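Local coordinates for probable 2-dehydro-3-deoxygalactonokinase DgoK1 (PDB 3T69), which probably phosphorylates 2-dehydro-3-deoxy-D-galactonate at the expense of ATP, a step in the breakdown of D-galactonate to pyruvate and glyceraldehyde 3-phosphate, at residues V12-S17 against T41-T46; F19-I24 against T50-H55; P66-G71 against A300-I305. All blocks are in the same frame, centred on the assembly; numbering follows the deposited sequence.

Contact 1 (V12-S17 against T41-T46); sequences VDWGTS and TTAAKT
W14 and A43 make the inner half of this contact, T16 and T41 the outer half. Along the tryptophan, CB starts 7.4 Å from A43 CB, and its bond from CA runs past the second segment, not at it. The indole closes the distance: CG stands 6.0 Å from the same methyl. On the pyrrole side NE1 turns to the backbone O of E38, a weak hydrogen bond. CZ2, on the six-membered ring, then reaches A43 CB at 4.0 Å, and the methyl meets the ring at a slant. The rings of F19 and F48 make edge-to-face pairs with the same indole.

Nearer solvent the bond is between backbones: T41 N donates to T16 O over 3.4 Å, weak by length although nearly straight at 173°. The T16 methyl, CG2, is placed opposite the backbone N, beside the carbonyl carbon, where it meets T41 CG2 at 3.8 Å, the two side chains passing at an angle. T41 OG1 is 3.9 Å from T16 O, too far to count as a second bond.

The sequence DWGTS, in a turn between two antiparallel strands, is consistent with the phosphate-binding hairpin of ASKHA-family kinases. The turn follows the end of strand 9-14, where V12 and W14 share backbone bonds with strand 67-71 and D13 with strand 19-24. Short helix 40-43 borders the turn, G15 bonding M40 through the backbone, while I51 of helix 50-58 touches both W14 and A43.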
loop_
_atom_site.group_PDB
_atom_site.type_symbol
_atom_site.label_atom_id
_atom_site.label_comp_id
_atom_site.label_asym_id
_atom_site.label_seq_id
_atom_site.Cartn_x
_atom_site.Cartn_y
_atom_site.Cartn_z
ATOM N N VAL B 12 -30.113 -10.428 -3.856
ATOM C CA VAL B 12 -28.759 -10.789 -4.266
ATOM C C VAL B 12 -27.796 -9.655 -3.913
ATOM O O VAL B 12 -28.015 -8.503 -4.321
ATOM C CB VAL B 12 -28.690 -11.007 -5.791
ATOM C CG1 VAL B 12 -27.254 -11.117 -6.260
ATOM C CG2 VAL B 12 -29.510 -12.214 -6.218
ATOM N N ASP B 13 -26.743 -9.975 -3.149
ATOM C CA ASP B 13 -25.680 -9.014 -2.780
ATOM C C ASP B 13 -24.410 -9.423 -3.494
ATOM O O ASP B 13 -23.727 -10.344 -3.088
ATOM C CB ASP B 13 -25.478 -8.957 -1.262
ATOM C CG ASP B 13 -24.433 -7.902 -0.817
ATOM O OD1 ASP B 13 -24.310 -6.814 -1.420
ATOM O OD2 ASP B 13 -23.746 -8.140 0.189
ATOM N N TRP B 14 -24.123 -8.734 -4.593
ATOM C CA TRP B 14 -23.116 -9.164 -5.536
ATOM C C TRP B 14 -21.889 -8.256 -5.377
ATOM O O TRP B 14 -21.792 -7.153 -5.963
ATOM C CB TRP B 14 -23.679 -9.149 -6.950
ATOM C CG TRP B 14 -23.140 -10.234 -7.792
ATOM C CD1 TRP B 14 -21.903 -10.771 -7.717
ATOM C CD2 TRP B 14 -23.812 -10.916 -8.875
ATOM N NE1 TRP B 14 -21.752 -11.753 -8.668
ATOM C CE2 TRP B 14 -22.916 -11.873 -9.380
ATOM C CE3 TRP B 14 -25.098 -10.838 -9.430
ATOM C CZ2 TRP B 14 -23.254 -12.744 -10.423
ATOM C CZ3 TRP B 14 -25.425 -11.699 -10.474
ATOM C CH2 TRP B 14 -24.504 -12.630 -10.962
ATOM N N GLY B 15 -20.965 -8.734 -4.541
ATOM C CA GLY B 15 -19.744 -8.023 -4.214
ATOM C C GLY B 15 -18.637 -8.270 -5.209
ATOM O O GLY B 15 -18.809 -9.054 -6.145
ATOM N N THR B 16 -17.495 -7.611 -4.994
ATOM C CA THR B 16 -16.367 -7.783 -5.894
ATOM C C THR B 16 -15.898 -9.227 -5.871
ATOM O O THR B 16 -15.505 -9.750 -6.909
ATOM C CB THR B 16 -15.170 -6.907 -5.516
ATOM O OG1 THR B 16 -15.635 -5.597 -5.186
ATOM C CG2 THR B 16 -14.140 -6.836 -6.656
ATOM N N SER B 17 -15.938 -9.861 -4.697
ATOM C CA SER B 17 -15.273 -11.175 -4.520
ATOM C C SER B 17 -16.180 -12.297 -4.022
ATOM O O SER B 17 -15.732 -13.431 -3.816
ATOM C CB SER B 17 -14.052 -11.037 -3.598
ATOM O OG SER B 17 -13.026 -10.319 -4.249
ATOM N N THR B 41 -15.738 -9.844 -10.278
ATOM C CA THR B 41 -14.567 -10.086 -11.159
ATOM C C THR B 41 -14.691 -11.450 -11.848
ATOM O O THR B 41 -14.576 -11.544 -13.070
ATOM C CB THR B 41 -13.148 -9.846 -10.530
ATOM O OG1 THR B 41 -12.867 -10.823 -9.534
ATOM C CG2 THR B 41 -13.002 -8.442 -9.926
ATOM N N THR B 42 -14.983 -12.492 -11.077
ATOM C CA THR B 42 -15.246 -13.762 -11.717
ATOM C C THR B 42 -16.412 -13.643 -12.722
ATOM O O THR B 42 -16.252 -14.003 -13.898
ATOM C CB THR B 42 -15.328 -14.958 -10.719
ATOM O OG1 THR B 42 -15.931 -14.557 -9.479
ATOM C CG2 THR B 42 -13.885 -15.492 -10.428
ATOM N N ALA B 43 -17.534 -13.054 -12.298
ATOM C CA ALA B 43 -18.736 -12.957 -13.156
ATOM C C ALA B 43 -18.559 -12.408 -14.580
ATOM O O ALA B 43 -19.284 -12.834 -15.493
ATOM C CB ALA B 43 -19.861 -12.222 -12.446
ATOM N N ALA B 44 -17.620 -11.480 -14.774
ATOM C CA ALA B 44 -17.376 -10.917 -16.115
ATOM C C ALA B 44 -16.617 -11.913 -16.985
ATOM O O ALA B 44 -16.379 -11.655 -18.175
ATOM C CB ALA B 44 -16.629 -9.572 -16.039
ATOM N N LYS B 45 -16.225 -13.041 -16.385
ATOM C CA LYS B 45 -15.770 -14.192 -17.148
ATOM C C LYS B 45 -16.937 -14.870 -17.856
ATOM O O LYS B 45 -16.923 -15.027 -19.083
ATOM N N THR B 46 -17.954 -15.251 -17.074
ATOM C CA THR B 46 -19.132 -16.037 -17.545
ATOM C C THR B 46 -20.393 -15.209 -17.928
ATOM O O THR B 46 -21.292 -14.945 -17.101
ATOM C CB THR B 46 -19.543 -17.097 -16.498
ATOM O OG1 THR B 46 -18.509 -17.245 -15.511
ATOM C CG2 THR B 46 -19.829 -18.445 -17.186
#

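Contact 2 (F19-I24 against T50-H55); sequences FRLWII and TILDGH
The rings of F19 and H55 form an offset stack, with centroids 4.8 Å apart and planes inclined by 21°. F19 CE1 sits over one face of the imidazole, displaced toward its rim, and comes within 3.6 Å of H55 CD2. At the edge of the imidazole, in its plane, lies I51 CG2; the same methyl is over one face of the F19 ring, 4.5 Å from CE2. F19 extends from the strand with CG anti to the backbone N (chi1 179°), which carries its ring out to the helix. Both imidazole nitrogens are hydrogen-bonded outside the segments, ND1 to R34 NE and NE2 to E38 OE1, and this pair should fix the ring's rotation.

Three antiparallel strands followed by a helix and then a parallel strand match the ribonuclease H-like fold of the ASKHA kinases. Here helix 50-55 runs over one face of the sheet, its axis 10.6 Å from that of strand 19-24 and turned by 43°. Replacing F19 by an alanine is likely to leave H55 without its stacking partner and to open a gap beside I51 CG2. Further along the strand, L21 CD1 meets L52 CD1 at 4.4 Å.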
loop_
_atom_site.group_PDB
_atom_site.type_symbol
_atom_site.label_atom_id
_atom_site.label_comp_id
_atom_site.label_asym_id
_atom_site.label_seq_id
_atom_site.Cartn_x
_atom_site.Cartn_y
_atom_site.Cartn_z
ATOM N N PHE B 19 -20.580 -13.717 -3.742
ATOM C CA PHE B 19 -21.981 -13.721 -4.145
ATOM C C PHE B 19 -22.853 -14.269 -3.022
ATOM O O PHE B 19 -22.599 -15.346 -2.511
ATOM C CB PHE B 19 -22.122 -14.598 -5.372
ATOM C CG PHE B 19 -23.522 -14.719 -5.879
ATOM C CD1 PHE B 19 -24.380 -15.695 -5.379
ATOM C CD2 PHE B 19 -23.982 -13.880 -6.885
ATOM C CE1 PHE B 19 -25.663 -15.828 -5.860
ATOM C CE2 PHE B 19 -25.274 -14.008 -7.374
ATOM C CZ PHE B 19 -26.112 -14.986 -6.860
ATOM N N ARG B 20 -23.886 -13.534 -2.650
ATOM C CA ARG B 20 -24.845 -14.011 -1.677
ATOM C C ARG B 20 -26.290 -13.831 -2.169
ATOM O O ARG B 20 -26.623 -12.799 -2.743
ATOM C CB ARG B 20 -24.629 -13.310 -0.314
ATOM N N LEU B 21 -27.134 -14.837 -1.925
ATOM C CA LEU B 21 -28.566 -14.812 -2.270
ATOM C C LEU B 21 -29.493 -15.221 -1.107
ATOM O O LEU B 21 -29.154 -16.056 -0.290
ATOM C CB LEU B 21 -28.819 -15.713 -3.471
ATOM C CG LEU B 21 -30.250 -15.781 -3.992
ATOM C CD1 LEU B 21 -30.279 -15.947 -5.486
ATOM C CD2 LEU B 21 -31.004 -16.903 -3.361
ATOM N N TRP B 22 -30.678 -14.622 -1.061
ATOM C CA TRP B 22 -31.732 -14.970 -0.104
ATOM C C TRP B 22 -33.080 -14.991 -0.843
ATOM O O TRP B 22 -33.405 -14.047 -1.545
ATOM C CB TRP B 22 -31.837 -13.925 1.030
ATOM C CG TRP B 22 -30.641 -13.732 1.982
ATOM C CD1 TRP B 22 -30.450 -14.324 3.212
ATOM C CD2 TRP B 22 -29.543 -12.825 1.808
ATOM N NE1 TRP B 22 -29.284 -13.864 3.791
ATOM C CE2 TRP B 22 -28.707 -12.951 2.946
ATOM C CE3 TRP B 22 -29.166 -11.938 0.790
ATOM C CZ2 TRP B 22 -27.520 -12.214 3.082
ATOM C CZ3 TRP B 22 -27.993 -11.206 0.934
ATOM C CH2 TRP B 22 -27.186 -11.349 2.067
ATOM N N ILE B 23 -33.871 -16.049 -0.660
ATOM C CA ILE B 23 -35.204 -16.125 -1.231
ATOM C C ILE B 23 -36.132 -15.723 -0.106
ATOM O O ILE B 23 -35.963 -16.197 0.997
ATOM C CB ILE B 23 -35.524 -17.555 -1.647
ATOM C CG1 ILE B 23 -34.461 -18.132 -2.587
ATOM C CG2 ILE B 23 -36.952 -17.653 -2.228
ATOM C CD1 ILE B 23 -34.631 -17.761 -4.021
ATOM N N ILE B 24 -37.102 -14.857 -0.371
ATOM C CA ILE B 24 -37.950 -14.317 0.696
ATOM C C ILE B 24 -39.457 -14.560 0.448
ATOM O O ILE B 24 -39.929 -14.500 -0.701
ATOM C CB ILE B 24 -37.681 -12.797 0.899
ATOM C CG1 ILE B 24 -36.211 -12.529 1.201
ATOM C CG2 ILE B 24 -38.586 -12.171 1.992
ATOM C CD1 ILE B 24 -35.714 -13.067 2.530
ATOM N N THR B 50 -25.645 -16.270 -16.174
ATOM C CA THR B 50 -25.492 -17.663 -15.911
ATOM C C THR B 50 -25.293 -17.972 -14.437
ATOM O O THR B 50 -25.847 -18.915 -13.921
ATOM C CB THR B 50 -24.277 -18.137 -16.689
ATOM O OG1 THR B 50 -24.703 -18.850 -17.837
ATOM C CG2 THR B 50 -23.429 -19.012 -15.867
ATOM N N ILE B 51 -24.518 -17.183 -13.740
ATOM C CA ILE B 51 -24.329 -17.437 -12.340
ATOM C C ILE B 51 -25.625 -17.293 -11.587
ATOM O O ILE B 51 -25.916 -18.052 -10.689
ATOM C CB ILE B 51 -23.309 -16.491 -11.759
ATOM C CG1 ILE B 51 -21.968 -16.755 -12.383
ATOM C CG2 ILE B 51 -23.195 -16.667 -10.284
ATOM C CD1 ILE B 51 -21.057 -15.655 -12.207
ATOM N N LEU B 52 -26.393 -16.293 -11.950
ATOM C CA LEU B 52 -27.675 -16.037 -11.330
ATOM C C LEU B 52 -28.703 -17.144 -11.617
ATOM O O LEU B 52 -29.514 -17.476 -10.740
ATOM C CB LEU B 52 -28.214 -14.687 -11.761
ATOM C CG LEU B 52 -29.512 -14.184 -11.130
ATOM C CD1 LEU B 52 -29.624 -14.472 -9.630
ATOM C CD2 LEU B 52 -29.557 -12.717 -11.368
ATOM N N ASP B 53 -28.677 -17.707 -12.831
ATOM C CA ASP B 53 -29.626 -18.771 -13.183
ATOM C C ASP B 53 -29.308 -20.090 -12.459
ATOM O O ASP B 53 -30.231 -20.762 -11.967
ATOM C CB ASP B 53 -29.780 -18.915 -14.706
ATOM C CG ASP B 53 -30.623 -17.773 -15.314
ATOM O OD1 ASP B 53 -31.415 -17.145 -14.572
ATOM O OD2 ASP B 53 -30.496 -17.489 -16.526
ATOM N N GLY B 54 -28.006 -20.404 -12.357
ATOM C CA GLY B 54 -27.491 -21.549 -11.602
ATOM C C GLY B 54 -27.977 -21.570 -10.168
ATOM O O GLY B 54 -28.622 -22.514 -9.731
ATOM N N HIS B 55 -27.696 -20.512 -9.424
ATOM C CA HIS B 55 -28.176 -20.409 -8.041
ATOM C C HIS B 55 -29.692 -20.468 -7.878
ATOM O O HIS B 55 -30.211 -20.976 -6.862
ATOM C CB HIS B 55 -27.590 -19.179 -7.373
ATOM C CG HIS B 55 -26.149 -19.349 -7.035
ATOM N ND1 HIS B 55 -25.725 -20.136 -5.984
ATOM C CD2 HIS B 55 -25.030 -18.903 -7.649
ATOM C CE1 HIS B 55 -24.405 -20.136 -5.940
ATOM N NE2 HIS B 55 -23.959 -19.391 -6.937
#

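Contact 3 (P66-G71 against A300-I305); sequences PIIICG and AAARAI
I68 is the one side chain of strand 67-71 that meets helix 300-305, and it does so with CG1, CG2 and CD1, the three carbons beyond CB. The setting is that of the ribonuclease H-like fold: a sheet strand lies against the long helix 290-305, on the face opposite helix 50-58, which touches the neighbouring I67 and I69. The axes of the short segments approach to 9.3 Å, with N-to-C directions 139° apart, so the helix runs back obliquely across the strand.

The enclosed part lies around A301 and A302. With I68 CG1 anti to the backbone N (chi1 -173°), the two branches are spread between consecutive alanines: CG1 meets A301 CB at 4.3 Å and CG2 meets A302 CB at 4.4 Å. The CA atoms of I68 and A302 lie 6.6 Å apart, a separation suited to a partner that offers only a methyl. These residues are buried, and the isoleucine is enclosed further by R109 and L111 of strand 108-116, while A302 rests on Y9 of strand 9-14.

The other flank is nearer solvent. A300, R303 and A304 are on the exposed side of the helix, turned from the strand, and I305 is only partly buried. The whole contact buries 119 Å² and is purely apolar, with spacings at the long end of van der Waals range. Its last link, toward the C-terminal end of the helix, is a meeting of two isoleucine tips, I68 CD1 and I305 CD1, 4.4 Å apart.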
loop_
_atom_site.group_PDB
_atom_site.type_symbol
_atom_site.label_atom_id
_atom_site.label_comp_id
_atom_site.label_asym_id
_atom_site.label_seq_id
_atom_site.Cartn_x
_atom_site.Cartn_y
_atom_site.Cartn_z
ATOM N N PRO B 66 -39.104 -12.267 -8.998
ATOM C CA PRO B 66 -38.314 -11.098 -9.377
ATOM C C PRO B 66 -37.016 -11.108 -8.582
ATOM O O PRO B 66 -36.882 -11.919 -7.673
ATOM C CB PRO B 66 -39.204 -9.916 -8.948
ATOM C CG PRO B 66 -40.092 -10.461 -7.894
ATOM C CD PRO B 66 -40.133 -11.942 -7.987
ATOM N N ILE B 67 -36.084 -10.207 -8.912
ATOM C CA ILE B 67 -34.730 -10.179 -8.331
ATOM C C ILE B 67 -34.273 -8.751 -8.088
ATOM O O ILE B 67 -34.288 -7.920 -8.993
ATOM C CB ILE B 67 -33.704 -10.847 -9.248
ATOM C CG1 ILE B 67 -34.290 -12.135 -9.831
ATOM C CG2 ILE B 67 -32.420 -11.102 -8.524
ATOM C CD1 ILE B 67 -33.240 -13.214 -10.108
ATOM N N ILE B 68 -33.842 -8.500 -6.856
ATOM C CA ILE B 68 -33.310 -7.230 -6.452
ATOM C C ILE B 68 -31.849 -7.451 -6.039
ATOM O O ILE B 68 -31.538 -8.345 -5.246
ATOM C CB ILE B 68 -34.163 -6.632 -5.348
ATOM C CG1 ILE B 68 -33.736 -5.203 -5.019
ATOM C CG2 ILE B 68 -34.197 -7.538 -4.164
ATOM C CD1 ILE B 68 -33.844 -4.246 -6.227
ATOM N N ILE B 69 -30.963 -6.658 -6.639
ATOM C CA ILE B 69 -29.529 -6.847 -6.500
ATOM C C ILE B 69 -28.839 -5.551 -6.172
ATOM O O ILE B 69 -29.071 -4.541 -6.825
ATOM C CB ILE B 69 -28.888 -7.339 -7.783
ATOM C CG1 ILE B 69 -29.699 -8.488 -8.406
ATOM C CG2 ILE B 69 -27.475 -7.708 -7.494
ATOM C CD1 ILE B 69 -29.100 -9.051 -9.712
ATOM N N CYS B 70 -27.985 -5.586 -5.159
ATOM C CA CYS B 70 -27.157 -4.463 -4.807
ATOM C C CYS B 70 -25.679 -4.837 -5.056
ATOM O O CYS B 70 -25.366 -6.012 -5.237
ATOM C CB CYS B 70 -27.420 -4.068 -3.339
ATOM S SG CYS B 70 -26.774 -5.222 -2.104
ATOM N N GLY B 71 -24.784 -3.843 -5.067
ATOM C CA GLY B 71 -23.346 -4.093 -5.140
ATOM C C GLY B 71 -22.692 -3.897 -6.498
ATOM O O GLY B 71 -23.242 -3.288 -7.408
ATOM N N ALA B 300 -36.398 -3.549 2.117
ATOM C CA ALA B 300 -37.113 -2.283 2.021
ATOM C C ALA B 300 -37.290 -1.816 0.558
ATOM O O ALA B 300 -38.274 -1.130 0.240
ATOM C CB ALA B 300 -36.443 -1.235 2.857
ATOM N N ALA B 301 -36.358 -2.211 -0.318
ATOM C CA ALA B 301 -36.438 -1.886 -1.734
ATOM C C ALA B 301 -37.461 -2.750 -2.435
ATOM O O ALA B 301 -38.323 -2.221 -3.125
ATOM C CB ALA B 301 -35.021 -1.960 -2.458
ATOM N N ALA B 302 -37.353 -4.057 -2.275
ATOM C CA ALA B 302 -38.356 -5.005 -2.748
ATOM C C ALA B 302 -39.794 -4.656 -2.324
ATOM O O ALA B 302 -40.676 -4.652 -3.139
ATOM C CB ALA B 302 -37.998 -6.392 -2.291
ATOM N N ARG B 303 -40.030 -4.341 -1.055
ATOM C CA ARG B 303 -41.397 -4.058 -0.609
ATOM C C ARG B 303 -41.884 -2.848 -1.400
ATOM O O ARG B 303 -43.097 -2.709 -1.639
ATOM C CB ARG B 303 -41.511 -3.757 0.920
ATOM C CG ARG B 303 -41.327 -4.911 1.980
ATOM C CD ARG B 303 -41.618 -4.379 3.470
ATOM N NE ARG B 303 -41.506 -5.435 4.524
ATOM C CZ ARG B 303 -41.929 -5.364 5.817
ATOM N NH1 ARG B 303 -42.540 -4.273 6.307
ATOM N NH2 ARG B 303 -41.738 -6.402 6.644
ATOM N N ALA B 304 -40.947 -1.958 -1.772
ATOM C CA ALA B 304 -41.305 -0.649 -2.369
ATOM C C ALA B 304 -41.636 -0.700 -3.861
ATOM O O ALA B 304 -42.415 0.111 -4.355
ATOM C CB ALA B 304 -40.252 0.436 -2.069
ATOM N N ILE B 305 -41.073 -1.644 -4.595
ATOM C CA ILE B 305 -41.393 -1.627 -5.995
ATOM C C ILE B 305 -42.366 -2.725 -6.358
ATOM O O ILE B 305 -43.067 -2.631 -7.371
ATOM C CB ILE B 305 -40.144 -1.519 -6.913
ATOM C CG1 ILE B 305 -39.347 -2.825 -6.980
ATOM C CG2 ILE B 305 -39.271 -0.343 -6.444
ATOM C CD1 ILE B 305 -37.816 -2.568 -6.870
#

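All three contacts reach one sheet. Contacts 2 and 3 are core packing on its two faces, under helix 50-58 and helix 290-305 respectively; contact 1, at the end of a central strand, is half buried and half exposed. Their chemistry follows: contact 1 adds a weak backbone bond to its packing, contact 2 adds an aromatic stack whose histidine is tied by polar partners, and contact 3 has aliphatic carbons alone. Contacts 1 and 2 interlock, with A43 CB packing on I51 CD1 at 3.6 Å. Strand 9-14 of contact 1 pairs with both other strands, through D13 N to R20 O and V12 N to I68 O, each 2.9 Å, while L52 of contact 2 packs on I67 and I69.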